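Local coordinates for SusD/RagB family nutrient-binding outer membrane lipoprotein (Bacteroides vulgatus, PDB 4F7A), which probably binds mucin O-glycans for uptake, as a SusD-like, TPR-related lipoprotein of the outer membrane, at residues A[27-32]-A[118-123]; A[34-39]-A[91-96]; A[81-86]-A[474-479]; A[87-92]-A[123-128]. All blocks are in the same frame, centred on the assembly; numbering follows the deposited sequence.

Interaction 1 (A[27-32]-A[118-123])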
loop_
_atom_site.group_PDB
_atom_site.type_symbol
_atom_site.label_atom_id
_atom_site.label_comp_id
_atom_site.label_asym_id
_atom_site.label_seq_id
_atom_site.Cartn_x
_atom_site.Cartn_y
_atom_site.Cartn_z
ATOM N N THR A 27 13.659 -14.733 0.229
ATOM C CA THR A 27 13.984 -13.504 0.956
ATOM C C THR A 27 13.226 -12.285 0.403
ATOM O O THR A 27 12.689 -11.468 1.158
ATOM C CB THR A 27 15.482 -13.258 0.922
ATOM O OG1 THR A 27 16.127 -14.354 1.561
ATOM C CG2 THR A 27 15.879 -11.935 1.619
ATOM N N ILE A 28 13.175 -12.169 -0.921
ATOM C CA ILE A 28 12.507 -11.018 -1.537
ATOM C C ILE A 28 11.014 -11.021 -1.196
ATOM O O ILE A 28 10.469 -9.999 -0.791
ATOM C CB ILE A 28 12.683 -10.999 -3.073
ATOM C CG1 ILE A 28 14.159 -10.805 -3.446
ATOM C CG2 ILE A 28 11.845 -9.854 -3.699
ATOM C CD1 ILE A 28 14.510 -11.258 -4.890
ATOM N N GLN A 29 10.354 -12.162 -1.395
ATOM C CA GLN A 29 8.916 -12.245 -1.150
ATOM C C GLN A 29 8.544 -12.053 0.341
ATOM O O GLN A 29 7.521 -11.441 0.668
ATOM C CB GLN A 29 8.342 -13.527 -1.754
ATOM C CG GLN A 29 8.202 -13.361 -3.277
ATOM C CD GLN A 29 7.911 -14.638 -4.006
ATOM O OE1 GLN A 29 6.770 -14.874 -4.460
ATOM N NE2 GLN A 29 8.923 -15.506 -4.100
ATOM N N LYS A 30 9.401 -12.514 1.242
ATOM C CA LYS A 30 9.195 -12.271 2.675
ATOM C C LYS A 30 9.470 -10.825 3.069
ATOM O O LYS A 30 9.065 -10.390 4.137
ATOM C CB LYS A 30 10.094 -13.178 3.509
ATOM C CG LYS A 30 9.698 -14.637 3.414
ATOM C CD LYS A 30 10.533 -15.500 4.362
ATOM C CE LYS A 30 10.032 -16.946 4.366
ATOM N NZ LYS A 30 10.896 -17.888 5.135
ATOM N N GLY A 31 10.161 -10.095 2.207
ATOM C CA GLY A 31 10.673 -8.777 2.544
ATOM C C GLY A 31 9.852 -7.607 2.015
ATOM O O GLY A 31 10.209 -6.464 2.260
ATOM N N ILE A 32 8.774 -7.878 1.289
ATOM C CA ILE A 32 7.905 -6.795 0.756
ATOM C C ILE A 32 6.992 -6.237 1.884
ATOM O O ILE A 32 7.176 -5.101 2.304
ATOM C CB ILE A 32 7.086 -7.267 -0.465
ATOM C CG1 ILE A 32 8.020 -7.680 -1.611
ATOM C CG2 ILE A 32 6.070 -6.162 -0.913
ATOM C CD1 ILE A 32 7.334 -8.563 -2.705
ATOM N N LEU A 118 12.252 -9.079 -11.683
ATOM C CA LEU A 118 12.007 -7.675 -12.022
ATOM C C LEU A 118 10.685 -7.196 -11.456
ATOM O O LEU A 118 10.610 -6.101 -10.902
ATOM C CB LEU A 118 12.027 -7.460 -13.534
ATOM C CG LEU A 118 13.423 -7.582 -14.142
ATOM C CD1 LEU A 118 13.390 -7.353 -15.656
ATOM C CD2 LEU A 118 14.392 -6.622 -13.490
ATOM N N ILE A 119 9.647 -8.015 -11.605
ATOM C CA ILE A 119 8.316 -7.669 -11.074
ATOM C C ILE A 119 8.388 -7.500 -9.550
ATOM O O ILE A 119 7.895 -6.521 -8.985
ATOM C CB ILE A 119 7.250 -8.721 -11.505
ATOM C CG1 ILE A 119 7.089 -8.697 -13.037
ATOM C CG2 ILE A 119 5.864 -8.424 -10.844
ATOM C CD1 ILE A 119 6.576 -9.988 -13.647
ATOM N N LEU A 120 8.997 -8.455 -8.867
ATOM C CA LEU A 120 9.126 -8.329 -7.418
ATOM C C LEU A 120 9.939 -7.093 -7.009
ATOM O O LEU A 120 9.655 -6.462 -6.005
ATOM C CB LEU A 120 9.765 -9.588 -6.838
ATOM C CG LEU A 120 8.949 -10.859 -6.912
ATOM C CD1 LEU A 120 9.837 -12.047 -6.454
ATOM C CD2 LEU A 120 7.625 -10.751 -6.114
ATOM N N LYS A 121 10.965 -6.756 -7.788
ATOM C CA LYS A 121 11.821 -5.614 -7.473
ATOM C C LYS A 121 11.030 -4.305 -7.564
ATOM O O LYS A 121 11.151 -3.414 -6.703
ATOM C CB LYS A 121 13.029 -5.629 -8.415
ATOM C CG LYS A 121 14.075 -4.594 -8.105
ATOM C CD LYS A 121 15.393 -4.874 -8.826
ATOM C CE LYS A 121 15.302 -4.673 -10.329
ATOM N NZ LYS A 121 16.589 -5.017 -11.077
ATOM N N VAL A 122 10.178 -4.210 -8.575
ATOM C CA VAL A 122 9.308 -3.044 -8.737
ATOM C C VAL A 122 8.234 -3.026 -7.654
ATOM O O VAL A 122 7.942 -1.972 -7.076
ATOM C CB VAL A 122 8.631 -3.005 -10.123
ATOM C CG1 VAL A 122 7.600 -1.870 -10.183
ATOM C CG2 VAL A 122 9.657 -2.870 -11.207
ATOM N N GLU A 123 7.654 -4.194 -7.370
ATOM C CA GLU A 123 6.684 -4.308 -6.262
ATOM C C GLU A 123 7.275 -3.798 -4.932
ATOM O O GLU A 123 6.628 -3.067 -4.206
ATOM C CB GLU A 123 6.187 -5.758 -6.109
ATOM C CG GLU A 123 5.402 -6.024 -4.802
ATOM C CD GLU A 123 4.145 -5.207 -4.651
ATOM O OE1 GLU A 123 3.644 -4.647 -5.665
ATOM O OE2 GLU A 123 3.647 -5.129 -3.494
#
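L120 contributes the largest share of the 251 Å² buried here, and it does so by pushing its side chain between I28, Q29 and I32, at and just beyond the end of helix 15-30. CB of L120 lies 3.8 Å from CG2 of I28. Both of its methyls straddle CG of Q29, CD1 of L120 at 3.8 Å and CD2 at 3.9 Å from that carbon, and CD2 of L120 goes on to CD1 of I32 at 4.1 Å. The side chain of I32, second in buried area, runs at about a right angle to those of both L120 and E123. Its CD1 is 3.8 Å from CG of E123, and its CG2 is 3.7 Å from OE2 of the same residue. E123 presents CG to I32 through a chi1 of 168°, opposite the backbone N, and the bend at chi2 (61°) turns OE2 back onto CG2 of I32. Cutting I32 back to an alanine would probably open a gap beside CD2 of L120 and leave CG of E123 without its apolar cover. The polar end of Q29 is engaged by the backbone of F25, I185 and M187. No hydrogen bond joins 27-32 to 118-123, so their side chains meet by shape and apolar contact, although I32 O bonds to R127 further along helix 111-132. The E123 carboxylate is buried beside apolar carbons, with a long, weak ion pair from OE1 to R206.

Interaction 2 (A[34-39]-A[91-96])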
loop_
_atom_site.group_PDB
_atom_site.type_symbol
_atom_site.label_atom_id
_atom_site.label_comp_id
_atom_site.label_asym_id
_atom_site.label_seq_id
_atom_site.Cartn_x
_atom_site.Cartn_y
_atom_site.Cartn_z
ATOM N N PHE A 34 7.062 -6.676 5.080
ATOM C CA PHE A 34 8.325 -7.189 5.580
ATOM C C PHE A 34 8.134 -8.075 6.786
ATOM O O PHE A 34 7.600 -7.642 7.798
ATOM C CB PHE A 34 9.242 -6.019 5.945
ATOM C CG PHE A 34 10.623 -6.436 6.346
ATOM C CD1 PHE A 34 10.886 -6.831 7.648
ATOM C CD2 PHE A 34 11.662 -6.423 5.431
ATOM C CE1 PHE A 34 12.148 -7.219 8.029
ATOM C CE2 PHE A 34 12.940 -6.815 5.810
ATOM C CZ PHE A 34 13.185 -7.205 7.104
ATOM N N ASN A 35 8.567 -9.327 6.679
ATOM C CA ASN A 35 8.680 -10.167 7.875
ATOM C C ASN A 35 9.774 -11.200 7.704
ATOM O O ASN A 35 9.621 -12.385 8.038
ATOM C CB ASN A 35 7.342 -10.784 8.248
ATOM C CG ASN A 35 7.202 -11.002 9.750
ATOM O OD1 ASN A 35 7.822 -10.285 10.558
ATOM N ND2 ASN A 35 6.370 -11.972 10.139
ATOM N N TYR A 36 10.898 -10.714 7.196
ATOM C CA TYR A 36 12.073 -11.511 6.960
ATOM C C TYR A 36 12.960 -11.504 8.192
ATOM O O TYR A 36 13.323 -10.438 8.705
ATOM C CB TYR A 36 12.848 -10.945 5.757
ATOM C CG TYR A 36 14.234 -11.544 5.600
ATOM C CD1 TYR A 36 14.397 -12.861 5.194
ATOM C CD2 TYR A 36 15.365 -10.808 5.898
ATOM C CE1 TYR A 36 15.668 -13.433 5.076
ATOM C CE2 TYR A 36 16.633 -11.364 5.782
ATOM C CZ TYR A 36 16.772 -12.668 5.366
ATOM O OH TYR A 36 18.017 -13.204 5.261
ATOM N N ASP A 37 13.315 -12.700 8.664
ATOM C CA ASP A 37 14.135 -12.863 9.861
ATOM C C ASP A 37 15.613 -12.959 9.463
ATOM O O ASP A 37 16.047 -13.999 8.955
ATOM C CB ASP A 37 13.719 -14.138 10.603
ATOM C CG ASP A 37 14.359 -14.272 11.990
ATOM O OD1 ASP A 37 15.344 -13.568 12.320
ATOM O OD2 ASP A 37 13.847 -15.099 12.774
ATOM N N TRP A 38 16.359 -11.888 9.717
ATOM C CA TRP A 38 17.784 -11.834 9.398
ATOM C C TRP A 38 18.635 -12.415 10.516
ATOM O O TRP A 38 19.850 -12.458 10.389
ATOM C CB TRP A 38 18.243 -10.414 9.059
ATOM C CG TRP A 38 18.219 -9.438 10.206
ATOM C CD1 TRP A 38 19.193 -9.257 11.142
ATOM C CD2 TRP A 38 17.185 -8.497 10.521
ATOM N NE1 TRP A 38 18.822 -8.275 12.026
ATOM C CE2 TRP A 38 17.591 -7.798 11.674
ATOM C CE3 TRP A 38 15.941 -8.201 9.964
ATOM C CZ2 TRP A 38 16.803 -6.812 12.267
ATOM C CZ3 TRP A 38 15.171 -7.219 10.550
ATOM C CH2 TRP A 38 15.600 -6.542 11.690
ATOM N N GLY A 39 17.998 -12.883 11.589
ATOM C CA GLY A 39 18.700 -13.423 12.755
ATOM C C GLY A 39 18.224 -12.847 14.081
ATOM O O GLY A 39 18.650 -13.306 15.134
ATOM N N ASN A 91 18.957 -2.785 3.600
ATOM C CA ASN A 91 19.870 -3.695 4.286
ATOM C C ASN A 91 19.699 -5.141 3.853
ATOM O O ASN A 91 20.688 -5.847 3.682
ATOM C CB ASN A 91 19.726 -3.586 5.811
ATOM C CG ASN A 91 20.415 -2.354 6.358
ATOM O OD1 ASN A 91 21.277 -1.790 5.697
ATOM N ND2 ASN A 91 20.022 -1.919 7.539
ATOM N N TYR A 92 18.455 -5.577 3.665
ATOM C CA TYR A 92 18.176 -7.009 3.521
ATOM C C TYR A 92 17.518 -7.504 2.236
ATOM O O TYR A 92 17.653 -8.673 1.905
ATOM C CB TYR A 92 17.342 -7.470 4.728
ATOM C CG TYR A 92 18.036 -7.188 6.055
ATOM C CD1 TYR A 92 19.223 -7.828 6.402
ATOM C CD2 TYR A 92 17.498 -6.292 6.952
ATOM C CE1 TYR A 92 19.852 -7.553 7.612
ATOM C CE2 TYR A 92 18.115 -6.014 8.154
ATOM C CZ TYR A 92 19.284 -6.637 8.481
ATOM O OH TYR A 92 19.859 -6.312 9.688
ATOM N N ILE A 93 16.782 -6.649 1.535
ATOM C CA ILE A 93 15.867 -7.102 0.510
ATOM C C ILE A 93 16.309 -6.652 -0.887
ATOM O O ILE A 93 16.495 -7.479 -1.780
ATOM C CB ILE A 93 14.438 -6.617 0.800
ATOM C CG1 ILE A 93 14.006 -7.045 2.216
ATOM C CG2 ILE A 93 13.431 -7.132 -0.280
ATOM C CD1 ILE A 93 14.226 -8.562 2.568
ATOM N N PHE A 94 16.505 -5.349 -1.055
ATOM C CA PHE A 94 16.910 -4.829 -2.357
ATOM C C PHE A 94 18.229 -5.430 -2.856
ATOM O O PHE A 94 18.342 -5.765 -4.031
ATOM C CB PHE A 94 16.913 -3.290 -2.350
ATOM C CG PHE A 94 17.133 -2.674 -3.709
ATOM C CD1 PHE A 94 16.310 -2.991 -4.774
ATOM C CD2 PHE A 94 18.164 -1.795 -3.920
ATOM C CE1 PHE A 94 16.515 -2.443 -6.032
ATOM C CE2 PHE A 94 18.349 -1.224 -5.172
ATOM C CZ PHE A 94 17.527 -1.560 -6.227
ATOM N N PRO A 95 19.224 -5.600 -1.981
ATOM C CA PRO A 95 20.468 -6.170 -2.523
ATOM C C PRO A 95 20.277 -7.595 -3.056
ATOM O O PRO A 95 20.963 -7.998 -4.010
ATOM C CB PRO A 95 21.442 -6.148 -1.344
ATOM C CG PRO A 95 20.783 -5.332 -0.275
ATOM C CD PRO A 95 19.369 -5.071 -0.617
ATOM N N VAL A 96 19.331 -8.326 -2.465
ATOM C CA VAL A 96 18.973 -9.653 -2.948
ATOM C C VAL A 96 18.223 -9.601 -4.273
ATOM O O VAL A 96 18.479 -10.427 -5.146
ATOM C CB VAL A 96 18.187 -10.458 -1.881
ATOM C CG1 VAL A 96 17.840 -11.837 -2.396
ATOM C CG2 VAL A 96 19.050 -10.559 -0.593
#
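W38 lays its indole almost flat on the ring of Y92: the centroids of the W38 five-membered ring and the Y92 ring are 4.2 Å apart and the planes differ by 10°, an offset stack. The overlap is displaced toward the hydroxyl end of the tyrosine, with CG of W38 at 3.5 Å from CZ of Y92. Further back, CB of W38 sits over the same face, 4.0 Å from the Y92 ring centroid, in a CH-pi contact. The torsion behind this is chi1 of 68°, which sets the W38 CG between its backbone N and carbonyl carbon. NE1 of W38 bonds to E40; toward OH of Y92 its angle is too poor for a hydrogen bond, and that oxygen lies over the indole face. Without the indole, as with an alanine here, Y92 is likely to lose the stacking partner on this face, leaving the phenol freer to turn. The Y36 side chain crosses that of Y92 at about a right angle, its CD2 4.1 Å from CB of Y92. F34 turns its ring edge to I93, CE2 of F34 lying 3.8 Å from CG1 of I93. Y88, on the same helix, meets the rings of both F34 and W38, extending the aromatic group. This is an aromatic cluster closing the loop between helices 15-30 and 44-51 onto helix 84-104, where that helix has a wider pi-type turn at 91-93.

Interaction 3 (A[81-86]-A[474-479])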
loop_
_atom_site.group_PDB
_atom_site.type_symbol
_atom_site.label_atom_id
_atom_site.label_comp_id
_atom_site.label_asym_id
_atom_site.label_seq_id
_atom_site.Cartn_x
_atom_site.Cartn_y
_atom_site.Cartn_z
ATOM N N TRP A 81 11.502 5.202 13.708
ATOM C CA TRP A 81 10.339 4.555 13.084
ATOM C C TRP A 81 10.222 4.914 11.614
ATOM O O TRP A 81 10.008 4.042 10.773
ATOM C CB TRP A 81 9.043 4.968 13.757
ATOM C CG TRP A 81 8.937 4.668 15.213
ATOM C CD1 TRP A 81 9.833 4.017 16.001
ATOM C CD2 TRP A 81 7.817 4.971 16.038
ATOM N NE1 TRP A 81 9.354 3.935 17.291
ATOM C CE2 TRP A 81 8.111 4.516 17.332
ATOM C CE3 TRP A 81 6.608 5.640 15.815
ATOM C CZ2 TRP A 81 7.222 4.668 18.394
ATOM C CZ3 TRP A 81 5.732 5.792 16.871
ATOM C CH2 TRP A 81 6.048 5.321 18.147
ATOM N N THR A 82 10.333 6.203 11.293
ATOM C CA THR A 82 10.154 6.610 9.918
ATOM C C THR A 82 11.252 6.124 8.969
ATOM O O THR A 82 11.019 6.031 7.764
ATOM C CB THR A 82 9.998 8.136 9.780
ATOM O OG1 THR A 82 11.206 8.770 10.172
ATOM C CG2 THR A 82 8.780 8.663 10.605
ATOM N N ALA A 83 12.436 5.810 9.497
ATOM C CA ALA A 83 13.538 5.329 8.673
ATOM C C ALA A 83 13.435 3.838 8.332
ATOM O O ALA A 83 14.193 3.333 7.494
ATOM C CB ALA A 83 14.871 5.570 9.401
ATOM N N SER A 84 12.546 3.116 9.012
ATOM C CA SER A 84 12.568 1.665 8.962
ATOM C C SER A 84 12.314 1.040 7.595
ATOM O O SER A 84 13.000 0.089 7.222
ATOM C CB SER A 84 11.615 1.080 10.004
ATOM O OG SER A 84 12.203 1.200 11.285
ATOM N N ALA A 85 11.347 1.557 6.845
ATOM C CA ALA A 85 11.050 1.000 5.523
ATOM C C ALA A 85 12.323 1.071 4.651
ATOM O O ALA A 85 12.741 0.076 4.039
ATOM C CB ALA A 85 9.885 1.737 4.880
ATOM N N TRP A 86 12.962 2.238 4.652
ATOM C CA TRP A 86 14.246 2.423 3.960
ATOM C C TRP A 86 15.313 1.427 4.460
ATOM O O TRP A 86 15.876 0.650 3.672
ATOM C CB TRP A 86 14.763 3.873 4.143
ATOM C CG TRP A 86 16.038 4.133 3.394
ATOM C CD1 TRP A 86 17.288 3.708 3.740
ATOM C CD2 TRP A 86 16.191 4.884 2.178
ATOM N NE1 TRP A 86 18.204 4.133 2.805
ATOM C CE2 TRP A 86 17.555 4.851 1.834
ATOM C CE3 TRP A 86 15.302 5.577 1.346
ATOM C CZ2 TRP A 86 18.063 5.483 0.691
ATOM C CZ3 TRP A 86 15.814 6.189 0.172
ATOM C CH2 TRP A 86 17.171 6.140 -0.129
ATOM N N SER A 474 15.936 8.482 5.656
ATOM C CA SER A 474 16.574 7.768 6.763
ATOM C C SER A 474 17.796 8.516 7.264
ATOM O O SER A 474 18.781 8.639 6.517
ATOM C CB SER A 474 17.021 6.386 6.323
ATOM O OG SER A 474 17.807 5.791 7.350
ATOM N N GLN A 475 17.769 8.951 8.536
ATOM C CA GLN A 475 18.961 9.528 9.143
ATOM C C GLN A 475 20.038 8.486 9.415
ATOM O O GLN A 475 21.206 8.843 9.508
ATOM C CB GLN A 475 18.643 10.332 10.403
ATOM C CG GLN A 475 18.040 11.705 10.077
ATOM C CD GLN A 475 18.984 12.579 9.256
ATOM O OE1 GLN A 475 20.148 12.798 9.629
ATOM N NE2 GLN A 475 18.485 13.094 8.143
ATOM N N ASP A 476 19.673 7.205 9.514
ATOM C CA ASP A 476 20.695 6.154 9.645
ATOM C C ASP A 476 21.518 6.074 8.367
ATOM O O ASP A 476 22.748 6.005 8.415
ATOM C CB ASP A 476 20.043 4.800 9.981
ATOM C CG ASP A 476 19.172 4.895 11.215
ATOM O OD1 ASP A 476 19.750 5.004 12.304
ATOM O OD2 ASP A 476 17.919 4.966 11.091
ATOM N N ASP A 477 20.845 6.133 7.220
ATOM C CA ASP A 477 21.556 6.209 5.947
ATOM C C ASP A 477 22.322 7.546 5.799
ATOM O O ASP A 477 23.463 7.558 5.342
ATOM C CB ASP A 477 20.589 5.988 4.777
ATOM C CG ASP A 477 21.304 5.558 3.501
ATOM O OD1 ASP A 477 21.959 6.422 2.898
ATOM O OD2 ASP A 477 21.175 4.375 3.089
ATOM N N ALA A 478 21.712 8.661 6.195
ATOM C CA ALA A 478 22.394 9.960 6.136
ATOM C C ALA A 478 23.703 9.977 6.944
ATOM O O ALA A 478 24.682 10.584 6.521
ATOM C CB ALA A 478 21.480 11.073 6.571
ATOM N N LYS A 479 23.730 9.299 8.089
ATOM C CA LYS A 479 24.949 9.248 8.892
ATOM C C LYS A 479 26.041 8.426 8.220
ATOM O O LYS A 479 27.227 8.688 8.436
ATOM C CB LYS A 479 24.671 8.690 10.291
ATOM C CG LYS A 479 23.900 9.630 11.214
ATOM C CD LYS A 479 23.269 8.829 12.357
ATOM C CE LYS A 479 22.784 9.714 13.493
ATOM N NZ LYS A 479 22.672 8.913 14.747
#
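W86 and D477 make the one hydrogen bond between 81-86 and 474-479: NE1 of W86 donates to OD2 of D477 at 3.0 Å, with an N-H...O angle of 156°. The carboxylate stands nearly upright to the indole, planes 80° apart, and its oxygen is met from above the carboxylate plane. With CG opposite the backbone N (chi1 -177°), W86 carries its indole out to S474 and D477. S474 places CB over the indole face, 4.1 Å from the centroid of the W86 five-membered ring, in a CH-pi contact. Nearby, CB of A83 packs 3.5 Å from OD2 of D476 and 3.6 Å from OG of S474. S474 is also the N-cap of helix 475-480, its OG accepting from the backbone N of D477 at 3.1 Å, which probably helps hold the first turn. In a second shell, N87 bonds through its two amide ends to OG of S474 and OD2 of D476. Q484 bonds weakly to the other D477 oxygen, OD1, and a glycerol, probably from crystallisation, bonds to OD2.

Interaction 4 (A[87-92]-A[123-128])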
loop_
_atom_site.group_PDB
_atom_site.type_symbol
_atom_site.label_atom_id
_atom_site.label_comp_id
_atom_site.label_asym_id
_atom_site.label_seq_id
_atom_site.Cartn_x
_atom_site.Cartn_y
_atom_site.Cartn_z
ATOM N N ASN A 87 15.550 1.425 5.765
ATOM C CA ASN A 87 16.685 0.700 6.337
ATOM C C ASN A 87 16.586 -0.818 6.092
ATOM O O ASN A 87 17.541 -1.466 5.630
ATOM C CB ASN A 87 16.799 0.966 7.839
ATOM C CG ASN A 87 17.179 2.409 8.176
ATOM O OD1 ASN A 87 17.641 3.166 7.314
ATOM N ND2 ASN A 87 16.989 2.793 9.452
ATOM N N TYR A 88 15.421 -1.378 6.393
ATOM C CA TYR A 88 15.225 -2.813 6.260
ATOM C C TYR A 88 15.266 -3.252 4.810
ATOM O O TYR A 88 15.821 -4.301 4.489
ATOM C CB TYR A 88 13.932 -3.250 6.964
ATOM C CG TYR A 88 14.000 -3.092 8.480
ATOM C CD1 TYR A 88 15.130 -3.479 9.193
ATOM C CD2 TYR A 88 12.933 -2.548 9.202
ATOM C CE1 TYR A 88 15.204 -3.318 10.585
ATOM C CE2 TYR A 88 12.984 -2.413 10.598
ATOM C CZ TYR A 88 14.126 -2.789 11.278
ATOM O OH TYR A 88 14.204 -2.642 12.653
ATOM N N THR A 89 14.682 -2.462 3.927
ATOM C CA THR A 89 14.634 -2.810 2.535
ATOM C C THR A 89 16.040 -2.756 1.913
ATOM O O THR A 89 16.448 -3.695 1.240
ATOM C CB THR A 89 13.652 -1.925 1.750
ATOM O OG1 THR A 89 12.334 -2.061 2.300
ATOM C CG2 THR A 89 13.622 -2.355 0.302
ATOM N N TYR A 90 16.793 -1.694 2.175
ATOM C CA TYR A 90 18.145 -1.585 1.631
ATOM C C TYR A 90 19.148 -2.505 2.316
ATOM O O TYR A 90 20.067 -2.986 1.674
ATOM C CB TYR A 90 18.637 -0.142 1.657
ATOM C CG TYR A 90 18.057 0.667 0.516
ATOM C CD1 TYR A 90 18.472 0.441 -0.802
ATOM C CD2 TYR A 90 17.091 1.630 0.746
ATOM C CE1 TYR A 90 17.937 1.194 -1.857
ATOM C CE2 TYR A 90 16.551 2.382 -0.280
ATOM C CZ TYR A 90 16.975 2.158 -1.584
ATOM O OH TYR A 90 16.439 2.917 -2.592
ATOM N N ASN A 91 18.957 -2.785 3.600
ATOM C CA ASN A 91 19.870 -3.695 4.286
ATOM C C ASN A 91 19.699 -5.141 3.853
ATOM O O ASN A 91 20.688 -5.847 3.682
ATOM C CB ASN A 91 19.726 -3.586 5.811
ATOM C CG ASN A 91 20.415 -2.354 6.358
ATOM O OD1 ASN A 91 21.277 -1.790 5.697
ATOM N ND2 ASN A 91 20.022 -1.919 7.539
ATOM N N TYR A 92 18.455 -5.577 3.665
ATOM C CA TYR A 92 18.176 -7.009 3.521
ATOM C C TYR A 92 17.518 -7.504 2.236
ATOM O O TYR A 92 17.653 -8.673 1.905
ATOM C CB TYR A 92 17.342 -7.470 4.728
ATOM C CG TYR A 92 18.036 -7.188 6.055
ATOM C CD1 TYR A 92 19.223 -7.828 6.402
ATOM C CD2 TYR A 92 17.498 -6.292 6.952
ATOM C CE1 TYR A 92 19.852 -7.553 7.612
ATOM C CE2 TYR A 92 18.115 -6.014 8.154
ATOM C CZ TYR A 92 19.284 -6.637 8.481
ATOM O OH TYR A 92 19.859 -6.312 9.688
ATOM N N GLU A 123 7.654 -4.194 -7.370
ATOM C CA GLU A 123 6.684 -4.308 -6.262
ATOM C C GLU A 123 7.275 -3.798 -4.932
ATOM O O GLU A 123 6.628 -3.067 -4.206
ATOM C CB GLU A 123 6.187 -5.758 -6.109
ATOM C CG GLU A 123 5.402 -6.024 -4.802
ATOM C CD GLU A 123 4.145 -5.207 -4.651
ATOM O OE1 GLU A 123 3.644 -4.647 -5.665
ATOM O OE2 GLU A 123 3.647 -5.129 -3.494
ATOM N N ALA A 124 8.504 -4.201 -4.615
ATOM C CA ALA A 124 9.164 -3.764 -3.383
ATOM C C ALA A 124 9.474 -2.282 -3.400
ATOM O O ALA A 124 9.206 -1.573 -2.439
ATOM C CB ALA A 124 10.472 -4.553 -3.145
HETATM N N MSE A 125 10.069 -1.802 -4.488
HETATM C CA MSE A 125 10.684 -0.491 -4.438
HETATM C C MSE A 125 9.727 0.665 -4.747
HETATM O O MSE A 125 9.994 1.786 -4.355
HETATM C CB MSE A 125 11.907 -0.442 -5.354
HETATM C CG MSE A 125 12.980 -1.468 -4.975
HETATM SE SE MSE A 125 13.448 -1.470 -3.110
HETATM C CE MSE A 125 14.456 0.179 -3.096
ATOM N N HIS A 126 8.616 0.415 -5.426
ATOM C CA HIS A 126 7.650 1.506 -5.624
ATOM C C HIS A 126 7.081 1.881 -4.260
ATOM O O HIS A 126 6.798 3.045 -4.022
ATOM C CB HIS A 126 6.563 1.166 -6.671
ATOM C CG HIS A 126 5.387 0.416 -6.122
ATOM N ND1 HIS A 126 5.433 -0.930 -5.855
ATOM C CD2 HIS A 126 4.156 0.833 -5.750
ATOM C CE1 HIS A 126 4.267 -1.320 -5.364
ATOM N NE2 HIS A 126 3.476 -0.266 -5.282
ATOM N N ARG A 127 6.965 0.903 -3.347
ATOM C CA ARG A 127 6.532 1.187 -1.972
ATOM C C ARG A 127 7.499 2.126 -1.207
ATOM O O ARG A 127 7.063 2.923 -0.376
ATOM C CB ARG A 127 6.364 -0.120 -1.198
ATOM C CG ARG A 127 5.153 -0.938 -1.633
ATOM C CD ARG A 127 5.276 -2.419 -1.254
ATOM N NE ARG A 127 5.552 -2.704 0.157
ATOM C CZ ARG A 127 4.632 -2.793 1.131
ATOM N NH1 ARG A 127 3.348 -2.562 0.909
ATOM N NH2 ARG A 127 5.009 -3.119 2.361
ATOM N N ILE A 128 8.790 2.040 -1.527
ATOM C CA ILE A 128 9.815 2.887 -0.900
ATOM C C ILE A 128 9.821 4.307 -1.487
ATOM O O ILE A 128 9.830 5.273 -0.733
ATOM C CB ILE A 128 11.228 2.226 -1.004
ATOM C CG1 ILE A 128 11.197 0.807 -0.390
ATOM C CG2 ILE A 128 12.303 3.105 -0.357
ATOM C CD1 ILE A 128 10.715 0.749 1.082
#
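The Y90 ring meets selenomethionine M125 and I128 obliquely. The CE methyl of M125 lies 3.5 Å from CZ and 3.4 Å from OH of Y90, while CG2 of I128 approaches CE2 of Y90 at 4.3 Å. The M125 chain folds twice: the bend at chi2 (-49°) brings SE to 3.5 Å from CG2 of T89, and that at chi3 (-73°) turns CE to the phenol. T89 and I128 meet tip to tip, with OG1 of T89 3.5 Å from CD1 of I128. The two short helical segments run roughly antiparallel, at 143°, with axes 11.1 Å apart at closest approach, a spacing bridged by side chains alone. W86 meets the Y90 ring from the preceding turn. Both hydroxyls pair outside these segments, OG1 of T89 with the carbonyl of A85 and OH of Y90 with that of V136. Contact between the helices therefore rests on van der Waals surfaces: methyls, selenium, ring carbons and the two hydroxyl oxygens, whose hydrogen bonds are spent on A85 and V136.

Helix 84-104 runs through three of the contacts: from its start, its residues serve interaction 3, then 4, then 2. Helix 111-132, next in the chain, gives its 118-123 part to interaction 1 and its 123-128 part to interaction 4, so E123 is common to both. The centres of interactions 1 and 4 lie about 8 Å apart, those of 2 and 4 about 9 Å, and those of 1 and 3 about 20 Å. Bridges tie them: I32 O to R127 NH2, and N87 to S474 and D476. The antiparallel helix pair thus receives the N-terminal helix 15-30 with its following loop, and the distant 474-479, within one TPR-like helical body.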